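Local coordinates for EDD domain protein, DegV family (Ruminococcus gnavus ATCC 29149, PDB 5V85), which probably binds fatty acids and is found here with a bound vaccenic acid molecule, at residues K23-S28 against I99-L104; E43-G48 against S81-E86; R87-Y92 against K119-E124; G110-A115 against V133-S138. All coordinates share one frame; numbering follows the deposited sequence.

How the contacts relate
Contacts 1 and 4 are the buried ones, with centres 9 Å apart. Contacts 2 and 3 are partly buried, and contact 3 lies farthest out, about 22 Å from the centre of the chain. Contact 1 is parallel strand pairing, and its chemistry is mostly backbone hydrogen bonds. Contact 2 joins strand 42-51 to the end of strand 79-81 by two backbone bonds, and to the loop before helix 85-92 through Pro-83. Contacts 3 and 4 share helix 111-125 and rest on side-chain packing, to a helix in one and to a strand in the other. Tyr-88, Ser-111 and Asp-27 tie contacts 3, 4 and 1 together. Contacts 2 and 4 both approach the vaccenic acid.

Contact 1. Residues K23-S28 against I99-L104; sequences KVIVDS and IYVVTL. With PO4 (phosphate ion), chain I.
The carboxylate of Asp-27 reaches across to the backbone of Leu-104. Its OD2 accepts the N-H of Leu-104 at 2.8 Å from N. The donor comes from the syn side, 26° out of the carboxylate plane. CG of Asp-27 sits between its own N and carbonyl carbon (chi1 69°), which swings the carboxylate across to the end of the neighbouring strand. CB of Thr-103 and the side chain of Leu-104 pack against the same oxygen. OD2 is also hydrogen-bonded to Ser-111 OG, so two bonds hold it. The ring of Tyr-100 meets Lys-23 O obliquely and the ring of Phe-160 with the planes about 30° apart. Its hydroxyl bonds Glu-154.

The two strands run parallel, 4.5 Å apart at the closest approach of their axes. Tyr-100 N gives its hydrogen to Lys-23 O at 3.0 Å, and Ile-25 N to Tyr-100 O. Val-102 N bonds Ile-25 O, and Asp-27 N bonds Val-102 O at 3.1 Å. On one face Val-26 CG2 lies alongside Val-102 CB, 4.2 Å away. On the other, Ile-25 CG1 meets Ile-99 CG2 at 4.2 Å. Lys-23 NZ leads away to O3 of a phosphate ion at 2.6 Å, probably from the crystallisation liquor. It also forms a salt bridge with Glu-43.

These are neighbouring parallel strands of an alpha/beta sheet, between strands 42-51 and 130-135, with helices on both faces. Helix 141-155 packs on the face of Val-24 and Tyr-100. Helices 85-92 and 111-125 pack on the face of Val-101.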
# COMPACT_ATOMS: atom_id res chain seq x y z
N LYS B 23 6.08 23.96 -1.55
CA LYS B 23 5.04 24.17 -2.55
C LYS B 23 4.59 22.81 -3.06
O LYS B 23 5.42 21.90 -3.25
CB LYS B 23 5.53 25.05 -3.71
CG LYS B 23 4.45 25.41 -4.72
CD LYS B 23 5.02 26.17 -5.90
CE LYS B 23 5.47 27.56 -5.50
NZ LYS B 23 5.79 28.42 -6.68
N VAL B 24 3.29 22.66 -3.28
CA VAL B 24 2.71 21.44 -3.83
C VAL B 24 2.27 21.73 -5.26
O VAL B 24 1.36 22.54 -5.48
CB VAL B 24 1.52 20.94 -2.99
CG1 VAL B 24 1.03 19.60 -3.52
CG2 VAL B 24 1.91 20.83 -1.52
N ILE B 25 2.90 21.06 -6.21
CA ILE B 25 2.57 21.17 -7.63
C ILE B 25 1.62 20.04 -7.99
O ILE B 25 1.91 18.87 -7.73
CB ILE B 25 3.84 21.13 -8.50
CG1 ILE B 25 4.85 22.19 -8.06
CG2 ILE B 25 3.48 21.29 -9.97
CD1 ILE B 25 4.50 23.59 -8.50
N VAL B 26 0.47 20.39 -8.58
CA VAL B 26 -0.55 19.41 -8.97
C VAL B 26 -0.85 19.62 -10.45
O VAL B 26 -1.00 20.77 -10.88
CB VAL B 26 -1.83 19.56 -8.12
CG1 VAL B 26 -2.83 18.45 -8.42
CG2 VAL B 26 -1.49 19.60 -6.64
N ASP B 27 -0.92 18.54 -11.22
CA ASP B 27 -1.30 18.77 -12.61
C ASP B 27 -2.78 19.15 -12.67
O ASP B 27 -3.53 18.95 -11.72
CB ASP B 27 -0.95 17.56 -13.51
CG ASP B 27 -1.80 16.31 -13.24
OD1 ASP B 27 -2.99 16.41 -12.89
OD2 ASP B 27 -1.26 15.20 -13.44
N SER B 28 -3.18 19.73 -13.80
CA SER B 28 -4.46 20.43 -13.85
C SER B 28 -5.65 19.50 -13.66
O SER B 28 -6.76 19.99 -13.39
CB SER B 28 -4.59 21.20 -15.16
OG SER B 28 -4.66 20.32 -16.27
N ILE B 99 9.66 20.83 -2.69
CA ILE B 99 8.70 20.69 -3.78
C ILE B 99 8.06 19.31 -3.70
O ILE B 99 8.77 18.29 -3.70
CB ILE B 99 9.36 20.90 -5.15
CG1 ILE B 99 10.07 22.25 -5.21
CG2 ILE B 99 8.32 20.77 -6.26
CD1 ILE B 99 9.16 23.44 -4.98
N TYR B 100 6.73 19.27 -3.65
CA TYR B 100 5.96 18.05 -3.77
C TYR B 100 5.12 18.14 -5.04
O TYR B 100 4.51 19.17 -5.32
CB TYR B 100 5.06 17.83 -2.56
CG TYR B 100 5.78 17.81 -1.22
CD1 TYR B 100 6.38 16.65 -0.75
CD2 TYR B 100 5.86 18.96 -0.44
CE1 TYR B 100 7.04 16.63 0.47
CE2 TYR B 100 6.51 18.95 0.78
CZ TYR B 100 7.09 17.78 1.23
OH TYR B 100 7.74 17.77 2.45
N VAL B 101 5.08 17.05 -5.80
CA VAL B 101 4.37 17.01 -7.08
C VAL B 101 3.34 15.89 -7.02
O VAL B 101 3.65 14.77 -6.61
CB VAL B 101 5.33 16.80 -8.26
CG1 VAL B 101 4.63 17.12 -9.58
CG2 VAL B 101 6.57 17.67 -8.10
N VAL B 102 2.11 16.21 -7.43
CA VAL B 102 1.00 15.26 -7.45
C VAL B 102 0.48 15.20 -8.88
O VAL B 102 0.08 16.22 -9.44
CB VAL B 102 -0.11 15.66 -6.47
CG1 VAL B 102 -1.19 14.59 -6.44
CG2 VAL B 102 0.46 15.90 -5.08
N THR B 103 0.48 14.00 -9.47
CA THR B 103 0.09 13.83 -10.86
C THR B 103 -1.01 12.78 -10.98
O THR B 103 -1.25 11.99 -10.07
CB THR B 103 1.27 13.41 -11.74
OG1 THR B 103 1.54 12.01 -11.53
CG2 THR B 103 2.51 14.23 -11.42
N LEU B 104 -1.64 12.78 -12.15
CA LEU B 104 -2.51 11.70 -12.59
C LEU B 104 -1.84 10.34 -12.45
O LEU B 104 -0.60 10.26 -12.43
CB LEU B 104 -2.91 11.90 -14.05
CG LEU B 104 -4.02 12.89 -14.36
CD1 LEU B 104 -3.74 13.59 -15.68
CD2 LEU B 104 -5.34 12.14 -14.42
P PO4 I . 7.58 31.12 -5.19
O1 PO4 I . 7.93 29.81 -4.52
O2 PO4 I . 8.78 31.62 -5.97
O3 PO4 I . 6.42 30.93 -6.14
O4 PO4 I . 7.20 32.14 -4.14

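Contact 2. Residues E43-G48 against S81-E86; sequences EHVALG and SCPSPE. With VCA (vaccenic acid), chain H.
Gly-48 and Ser-81 form an antiparallel hydrogen-bonded pair, with CA atoms 4.9 Å apart. The bond from Gly-48 N to Ser-81 O is 2.9 Å and nearly straight, with 172° at the hydrogen. The return bond, from Ser-81 N to Gly-48 O, is 3.1 Å. Its donor stands above the carbonyl plane. Beyond this pair the contacts are made by side chains, partly against backbone oxygens.

Pro-83 packs against two residues of segment 43-48. Its CB touches CG1 of Val-45 at 3.5 Å, and its CD lies 3.7 Å from CG of Leu-47. The ring thus bridges two side chains of the other segment, and its CG also rests near Ala-46 O. With CG anti to the carbonyl carbon (chi1 -79°), Leu-47 lies along Ser-81 O and its CG reaches the proline. Its CB is 3.2 Å from Ser-81 O. CD2 of Leu-47 then reaches C2 of the vaccenic acid at 3.6 Å. Cys-82 CB comes equally close to the fatty acid O2.

Ser-84 is the N-cap of helix 85-92, its OG accepting from Arg-87 N. Pro-83 O accepts from Ser-114 OG, which links this loop to helix 111-125. The arrangement is a short antiparallel strand pair followed by a capped helix start. It lies beside the fatty acid head group, which Thr-80 and Ser-109 bind by their hydroxyls, consistent with the lipid-binding site of a DegV protein.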
# COMPACT_ATOMS: atom_id res chain seq x y z
N GLU B 43 -0.15 24.93 -6.50
CA GLU B 43 0.07 25.50 -7.83
C GLU B 43 -0.19 24.43 -8.87
O GLU B 43 0.24 23.28 -8.71
CB GLU B 43 1.49 26.05 -7.96
CG GLU B 43 1.76 26.80 -9.25
CD GLU B 43 3.15 27.41 -9.27
OE1 GLU B 43 3.43 28.29 -8.43
OE2 GLU B 43 3.97 26.99 -10.12
N HIS B 44 -0.89 24.80 -9.94
CA HIS B 44 -1.21 23.87 -11.02
C HIS B 44 -0.17 23.92 -12.13
O HIS B 44 0.44 24.96 -12.39
CB HIS B 44 -2.59 24.17 -11.61
CG HIS B 44 -3.73 23.45 -10.94
ND1 HIS B 44 -4.88 24.08 -10.53
CD2 HIS B 44 -3.87 22.14 -10.61
CE1 HIS B 44 -5.69 23.19 -9.98
NE2 HIS B 44 -5.10 22.01 -10.01
N VAL B 45 0.02 22.77 -12.78
CA VAL B 45 0.72 22.68 -14.06
C VAL B 45 -0.28 22.13 -15.07
O VAL B 45 -0.84 21.04 -14.86
CB VAL B 45 1.97 21.79 -13.97
CG1 VAL B 45 2.42 21.38 -15.36
CG2 VAL B 45 3.10 22.53 -13.26
N ALA B 46 -0.51 22.87 -16.15
CA ALA B 46 -1.66 22.65 -17.01
C ALA B 46 -1.42 21.57 -18.05
O ALA B 46 -0.34 21.49 -18.65
CB ALA B 46 -2.05 23.95 -17.71
N LEU B 47 -2.44 20.75 -18.29
CA LEU B 47 -2.47 19.87 -19.45
C LEU B 47 -3.12 20.60 -20.62
O LEU B 47 -3.64 21.71 -20.48
CB LEU B 47 -3.22 18.57 -19.14
CG LEU B 47 -2.45 17.50 -18.36
CD1 LEU B 47 -2.32 17.87 -16.88
CD2 LEU B 47 -3.09 16.14 -18.52
N GLY B 48 -3.08 19.97 -21.79
CA GLY B 48 -3.69 20.51 -23.00
C GLY B 48 -4.95 19.75 -23.36
O GLY B 48 -5.09 18.57 -23.05
N SER B 81 -3.29 16.18 -23.73
CA SER B 81 -1.84 16.04 -23.70
C SER B 81 -1.33 16.38 -22.31
O SER B 81 -1.81 17.32 -21.68
CB SER B 81 -1.17 16.95 -24.75
OG SER B 81 -1.52 18.30 -24.54
N CYS B 82 -0.35 15.61 -21.85
CA CYS B 82 0.24 15.82 -20.54
C CYS B 82 1.27 16.94 -20.59
O CYS B 82 1.71 17.34 -21.67
CB CYS B 82 0.86 14.51 -20.04
SG CYS B 82 2.36 14.02 -20.92
N PRO B 83 1.67 17.48 -19.44
CA PRO B 83 2.70 18.52 -19.44
C PRO B 83 4.06 17.94 -19.81
O PRO B 83 4.32 16.75 -19.65
CB PRO B 83 2.70 19.05 -18.00
CG PRO B 83 1.47 18.48 -17.36
CD PRO B 83 1.18 17.21 -18.08
N SER B 84 4.92 18.82 -20.32
CA SER B 84 6.26 18.41 -20.72
C SER B 84 7.19 18.39 -19.51
O SER B 84 6.94 19.07 -18.51
CB SER B 84 6.80 19.37 -21.78
OG SER B 84 7.03 20.65 -21.22
N PRO B 85 8.28 17.62 -19.58
CA PRO B 85 9.27 17.67 -18.49
C PRO B 85 9.87 19.05 -18.28
O PRO B 85 10.19 19.42 -17.15
CB PRO B 85 10.33 16.65 -18.93
CG PRO B 85 9.61 15.73 -19.87
CD PRO B 85 8.61 16.59 -20.58
N GLU B 86 10.03 19.82 -19.36
CA GLU B 86 10.56 21.17 -19.24
C GLU B 86 9.63 22.06 -18.44
O GLU B 86 10.07 22.86 -17.61
CB GLU B 86 10.81 21.76 -20.63
CG GLU B 86 11.95 21.11 -21.41
CD GLU B 86 11.64 19.67 -21.83
OE1 GLU B 86 12.59 18.87 -21.94
OE2 GLU B 86 10.45 19.36 -22.06
O2 VCA H . -2.17 12.60 -20.42
C1 VCA H . -3.33 12.96 -20.75
O1 VCA H . -3.58 13.28 -21.94
C2 VCA H . -4.44 12.99 -19.70
C3 VCA H . -5.20 11.67 -19.68
C4 VCA H . -6.05 11.58 -18.41
C5 VCA H . -6.98 10.37 -18.49
C6 VCA H . -7.65 10.11 -17.14
C7 VCA H . -8.52 11.31 -16.75
C8 VCA H . -9.56 10.89 -15.72
C9 VCA H . -10.39 12.12 -15.32
C10 VCA H . -11.42 11.76 -14.25
C11 VCA H . -12.52 10.89 -14.85
C12 VCA H . -12.83 9.71 -14.31
C13 VCA H . -12.17 9.24 -13.01
C14 VCA H . -11.04 8.26 -13.32
C15 VCA H . -10.51 7.62 -12.03
C16 VCA H . -9.16 6.97 -12.31
C17 VCA H . -8.77 6.04 -11.16
C18 VCA H . -7.45 5.34 -11.49

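Contact 3. Residues R87-Y92 against K119-E124; sequences RYMESY and KNLYEE
Helices 85-92 and 111-125 pack against each other on one face of the sheet, about 22 Å from the chain centre to the centre of the contact. Selenomethionine Met-89 and a pair of tyrosines carry the contact. The short helical segments approach to 8.5 Å between axes and cross at -55°. Met-89 lies against the backbone of segment 119-124 of helix 111-125. Its CG is anti to its own N (chi1 -159°), which carries it to 3.5 Å from Tyr-122 N. The chain then bends, and CE ends 3.4 Å from CB of Leu-121. That carbon pair is tighter than usual van der Waals contact. CG of Met-89 also touches CB of Tyr-122 at 3.7 Å.

Both helices cover one face of the sheet, over its parallel strands 98-103 and 130-135. Tyr-92 packs onto Val-101 of the first strand and Val-133 of the second. Helix 111-125 is the crossover that connects those two strands in a beta-alpha-beta unit.

The ring of Tyr-92 turns its edge to the neighbouring helix. Its CE2 lies 3.4 Å from Lys-119 N, which sits in the ring plane. One face of this ring carries Tyr-88 O, 3.0 Å above the plane and over its centre. Ser-91 OG and Tyr-92 N both donate to that oxygen. The hydroxyl of Tyr-92 bonds Ala-115 O, so the ring is fixed at its far end. Tyr-122 brings CD2 to 3.8 Å from CB of Tyr-92. Lys-119 leads its amine away to Ile-131 O.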
# COMPACT_ATOMS: atom_id res chain seq x y z
N ARG B 87 8.32 21.93 -18.67
CA ARG B 87 7.35 22.70 -17.90
C ARG B 87 7.39 22.33 -16.42
O ARG B 87 7.32 23.20 -15.55
CB ARG B 87 5.95 22.50 -18.47
CG ARG B 87 4.84 23.05 -17.60
CD ARG B 87 4.79 24.57 -17.68
NE ARG B 87 3.88 25.13 -16.68
CZ ARG B 87 4.26 25.62 -15.51
NH1 ARG B 87 5.55 25.63 -15.19
NH2 ARG B 87 3.36 26.11 -14.67
N TYR B 88 7.51 21.03 -16.13
CA TYR B 88 7.61 20.61 -14.73
C TYR B 88 8.87 21.16 -14.08
O TYR B 88 8.83 21.67 -12.96
CB TYR B 88 7.58 19.08 -14.65
CG TYR B 88 6.19 18.51 -14.50
CD1 TYR B 88 5.42 18.79 -13.38
CD2 TYR B 88 5.64 17.69 -15.49
CE1 TYR B 88 4.14 18.28 -13.24
CE2 TYR B 88 4.37 17.16 -15.35
CZ TYR B 88 3.62 17.46 -14.23
OH TYR B 88 2.36 16.95 -14.08
N MSE B 89 10.01 21.07 -14.77
CA MSE B 89 11.27 21.58 -14.26
C MSE B 89 11.18 23.07 -13.90
O MSE B 89 11.66 23.49 -12.85
CB MSE B 89 12.39 21.36 -15.28
CG MSE B 89 13.78 21.38 -14.69
SE MSE B 89 15.10 22.34 -15.75
CE MSE B 89 15.05 21.32 -17.38
N GLU B 90 10.54 23.85 -14.78
CA GLU B 90 10.38 25.27 -14.51
C GLU B 90 9.52 25.51 -13.28
O GLU B 90 9.79 26.43 -12.49
CB GLU B 90 9.76 25.97 -15.73
CG GLU B 90 10.71 26.05 -16.92
CD GLU B 90 9.98 26.33 -18.22
OE1 GLU B 90 8.78 26.66 -18.18
OE2 GLU B 90 10.62 26.23 -19.29
N SER B 91 8.48 24.69 -13.08
CA SER B 91 7.63 24.84 -11.91
C SER B 91 8.39 24.53 -10.62
O SER B 91 8.06 25.08 -9.56
CB SER B 91 6.40 23.94 -12.02
OG SER B 91 6.71 22.60 -11.66
N TYR B 92 9.41 23.67 -10.69
CA TYR B 92 10.21 23.34 -9.51
C TYR B 92 11.17 24.46 -9.14
O TYR B 92 11.57 24.57 -7.98
CB TYR B 92 11.02 22.06 -9.74
CG TYR B 92 10.23 20.85 -10.19
CD1 TYR B 92 8.86 20.76 -10.00
CD2 TYR B 92 10.88 19.78 -10.81
CE1 TYR B 92 8.15 19.65 -10.42
CE2 TYR B 92 10.18 18.66 -11.23
CZ TYR B 92 8.82 18.60 -11.03
OH TYR B 92 8.11 17.49 -11.45
N LYS B 119 12.17 16.41 -12.79
CA LYS B 119 13.01 16.42 -11.60
C LYS B 119 14.45 16.06 -11.96
O LYS B 119 15.40 16.72 -11.51
CB LYS B 119 12.47 15.46 -10.54
CG LYS B 119 13.42 15.25 -9.37
CD LYS B 119 12.94 14.18 -8.41
CE LYS B 119 14.03 13.86 -7.39
NZ LYS B 119 13.54 13.02 -6.26
N ASN B 120 14.64 15.00 -12.76
CA ASN B 120 15.98 14.61 -13.17
C ASN B 120 16.68 15.75 -13.90
O ASN B 120 17.87 16.02 -13.66
CB ASN B 120 15.93 13.37 -14.06
CG ASN B 120 15.44 12.14 -13.32
OD1 ASN B 120 15.42 12.12 -12.09
ND2 ASN B 120 15.05 11.12 -14.06
N LEU B 121 15.96 16.43 -14.79
CA LEU B 121 16.54 17.57 -15.49
C LEU B 121 16.86 18.70 -14.53
O LEU B 121 17.88 19.38 -14.67
CB LEU B 121 15.59 18.04 -16.59
CG LEU B 121 15.35 17.06 -17.75
CD1 LEU B 121 14.28 17.60 -18.69
CD2 LEU B 121 16.65 16.79 -18.50
N TYR B 122 15.99 18.92 -13.53
CA TYR B 122 16.24 19.98 -12.56
C TYR B 122 17.57 19.75 -11.84
O TYR B 122 18.40 20.66 -11.76
CB TYR B 122 15.10 20.07 -11.54
CG TYR B 122 15.31 21.22 -10.57
CD1 TYR B 122 16.14 21.09 -9.46
CD2 TYR B 122 14.70 22.45 -10.78
CE1 TYR B 122 16.35 22.15 -8.59
CE2 TYR B 122 14.90 23.51 -9.91
CZ TYR B 122 15.73 23.35 -8.82
OH TYR B 122 15.93 24.40 -7.95
N GLU B 123 17.77 18.55 -11.30
CA GLU B 123 18.97 18.30 -10.51
C GLU B 123 20.23 18.39 -11.36
O GLU B 123 21.30 18.73 -10.84
CB GLU B 123 18.88 16.93 -9.84
CG GLU B 123 17.53 16.61 -9.21
CD GLU B 123 17.29 17.32 -7.88
OE1 GLU B 123 18.03 18.27 -7.55
OE2 GLU B 123 16.34 16.93 -7.16
N GLU B 124 20.13 18.13 -12.66
CA GLU B 124 21.27 18.28 -13.55
C GLU B 124 21.60 19.74 -13.83
O GLU B 124 22.78 20.08 -14.00
CB GLU B 124 21.02 17.54 -14.87
CG GLU B 124 20.98 16.03 -14.71
CD GLU B 124 20.37 15.33 -15.91
OE1 GLU B 124 20.13 16.00 -16.94
OE2 GLU B 124 20.11 14.11 -15.82

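Contact 4. Residues G110-A115 against V133-S138; sequences GSYNSA and VFNSRS. With VCA (vaccenic acid), chain H.
Water 1 joins Tyr-112 to Val-133 across the contact. It donates to Val-133 O at 2.7 Å and is hydrogen-bonded to Tyr-112 OH at 2.9 Å. Val-133 O itself lies in the ring plane, at the edge of Tyr-112. The ring is laid over the strand because its CG is anti to the backbone N (chi1 174°).

Asn-135 CB comes over one face of that ring in a CH-pi contact, 3.8 Å from the centroid and 25° off the normal. CG1 of Val-133 meets the ring obliquely, 3.6 Å from Tyr-112 CD1. The same methyl lies 3.7 Å from CB of Ala-115, so one methyl of Val-133 touches both side chains.

Asn-135 turns its amide onward. OD1 accepts from Arg-137 N at 3.0 Å, an Asx turn, with the N-H coming from above the amide carbonyl plane. It also accepts from Ala-106 N. Ser-136 OG takes Ser-138 N in an ST turn that overlaps it by two residues. The chain thus leaves strand 130-135 in a fixed shape and passes the tail end of the vaccenic acid. Helix 111-125 is held on strand 130-135 of its beta-alpha-beta unit by apolar and CH-pi contact, while the water bridges Tyr-112 OH and Val-133 O, and the Asn-135 amide holds the turn after the strand.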
# COMPACT_ATOMS: atom_id res chain seq x y z
N GLY B 110 0.90 10.31 -19.29
CA GLY B 110 2.32 10.54 -19.19
C GLY B 110 2.73 11.61 -18.20
O GLY B 110 3.92 11.91 -18.08
N SER B 111 1.76 12.19 -17.48
CA SER B 111 2.05 13.30 -16.59
C SER B 111 3.06 12.91 -15.52
O SER B 111 3.99 13.67 -15.23
CB SER B 111 0.76 13.82 -15.95
OG SER B 111 1.02 14.88 -15.05
N TYR B 112 2.91 11.72 -14.93
CA TYR B 112 3.85 11.28 -13.90
C TYR B 112 5.26 11.16 -14.47
O TYR B 112 6.22 11.70 -13.90
CB TYR B 112 3.40 9.94 -13.31
CG TYR B 112 4.41 9.36 -12.34
CD1 TYR B 112 4.56 9.89 -11.06
CD2 TYR B 112 5.22 8.29 -12.70
CE1 TYR B 112 5.49 9.36 -10.17
CE2 TYR B 112 6.15 7.76 -11.82
CZ TYR B 112 6.28 8.30 -10.56
OH TYR B 112 7.19 7.78 -9.67
N ASN B 113 5.41 10.46 -15.60
CA ASN B 113 6.74 10.27 -16.18
C ASN B 113 7.38 11.61 -16.53
O ASN B 113 8.60 11.78 -16.39
CB ASN B 113 6.66 9.38 -17.42
CG ASN B 113 6.52 7.90 -17.07
OD1 ASN B 113 6.83 7.48 -15.95
ND2 ASN B 113 6.05 7.11 -18.03
N SER B 114 6.58 12.58 -17.00
CA SER B 114 7.12 13.89 -17.33
C SER B 114 7.58 14.63 -16.08
O SER B 114 8.61 15.32 -16.10
CB SER B 114 6.08 14.73 -18.08
OG SER B 114 5.84 14.23 -19.38
N ALA B 115 6.83 14.51 -14.98
CA ALA B 115 7.24 15.15 -13.73
C ALA B 115 8.54 14.56 -13.20
O ALA B 115 9.39 15.30 -12.70
CB ALA B 115 6.13 15.03 -12.69
N VAL B 133 7.96 13.38 -6.52
CA VAL B 133 6.79 13.25 -7.39
C VAL B 133 5.95 12.09 -6.89
O VAL B 133 6.43 10.95 -6.80
CB VAL B 133 7.20 13.02 -8.86
CG1 VAL B 133 5.96 12.89 -9.73
CG2 VAL B 133 8.11 14.14 -9.35
N PHE B 134 4.69 12.37 -6.57
CA PHE B 134 3.73 11.36 -6.13
C PHE B 134 2.89 10.90 -7.31
O PHE B 134 2.14 11.70 -7.88
CB PHE B 134 2.82 11.90 -5.03
CG PHE B 134 3.51 12.19 -3.73
CD1 PHE B 134 3.88 11.15 -2.88
CD2 PHE B 134 3.76 13.49 -3.34
CE1 PHE B 134 4.50 11.42 -1.67
CE2 PHE B 134 4.38 13.77 -2.14
CZ PHE B 134 4.75 12.73 -1.30
N ASN B 135 3.02 9.63 -7.68
CA ASN B 135 2.05 8.98 -8.57
C ASN B 135 0.77 8.74 -7.78
O ASN B 135 0.73 7.89 -6.90
CB ASN B 135 2.63 7.68 -9.11
CG ASN B 135 1.62 6.85 -9.89
OD1 ASN B 135 0.56 7.32 -10.28
ND2 ASN B 135 1.97 5.59 -10.14
N SER B 136 -0.28 9.51 -8.09
CA SER B 136 -1.53 9.39 -7.34
C SER B 136 -2.20 8.03 -7.55
O SER B 136 -2.95 7.60 -6.66
CB SER B 136 -2.51 10.50 -7.73
OG SER B 136 -3.11 10.22 -8.99
N ARG B 137 -1.94 7.37 -8.68
CA ARG B 137 -2.71 6.21 -9.15
C ARG B 137 -4.19 6.51 -9.09
O ARG B 137 -5.00 5.65 -8.74
CB ARG B 137 -2.42 4.95 -8.34
CG ARG B 137 -0.96 4.72 -8.10
CD ARG B 137 -0.79 3.57 -7.17
NE ARG B 137 0.63 3.30 -6.97
CZ ARG B 137 1.39 2.61 -7.81
NH1 ARG B 137 0.85 2.16 -8.95
NH2 ARG B 137 2.68 2.41 -7.52
N SER B 138 -4.56 7.74 -9.41
CA SER B 138 -5.93 8.17 -9.32
C SER B 138 -6.09 9.30 -10.33
O SER B 138 -5.32 9.40 -11.29
CB SER B 138 -6.28 8.57 -7.87
OG SER B 138 -7.61 9.05 -7.76
O2 VCA H . -2.17 12.60 -20.42
C1 VCA H . -3.33 12.96 -20.75
O1 VCA H . -3.58 13.28 -21.94
C2 VCA H . -4.44 12.99 -19.70
C3 VCA H . -5.20 11.67 -19.68
C4 VCA H . -6.05 11.58 -18.41
C5 VCA H . -6.98 10.37 -18.49
C6 VCA H . -7.65 10.11 -17.14
C7 VCA H . -8.52 11.31 -16.75
C8 VCA H . -9.56 10.89 -15.72
C9 VCA H . -10.39 12.12 -15.32
C10 VCA H . -11.42 11.76 -14.25
C11 VCA H . -12.52 10.89 -14.85
C12 VCA H . -12.83 9.71 -14.31
C13 VCA H . -12.17 9.24 -13.01
C14 VCA H . -11.04 8.26 -13.32
C15 VCA H . -10.51 7.62 -12.03
C16 VCA H . -9.16 6.97 -12.31
C17 VCA H . -8.77 6.04 -11.16
C18 VCA H . -7.45 5.34 -11.49
O HOH W 1 8.49 9.36 -7.58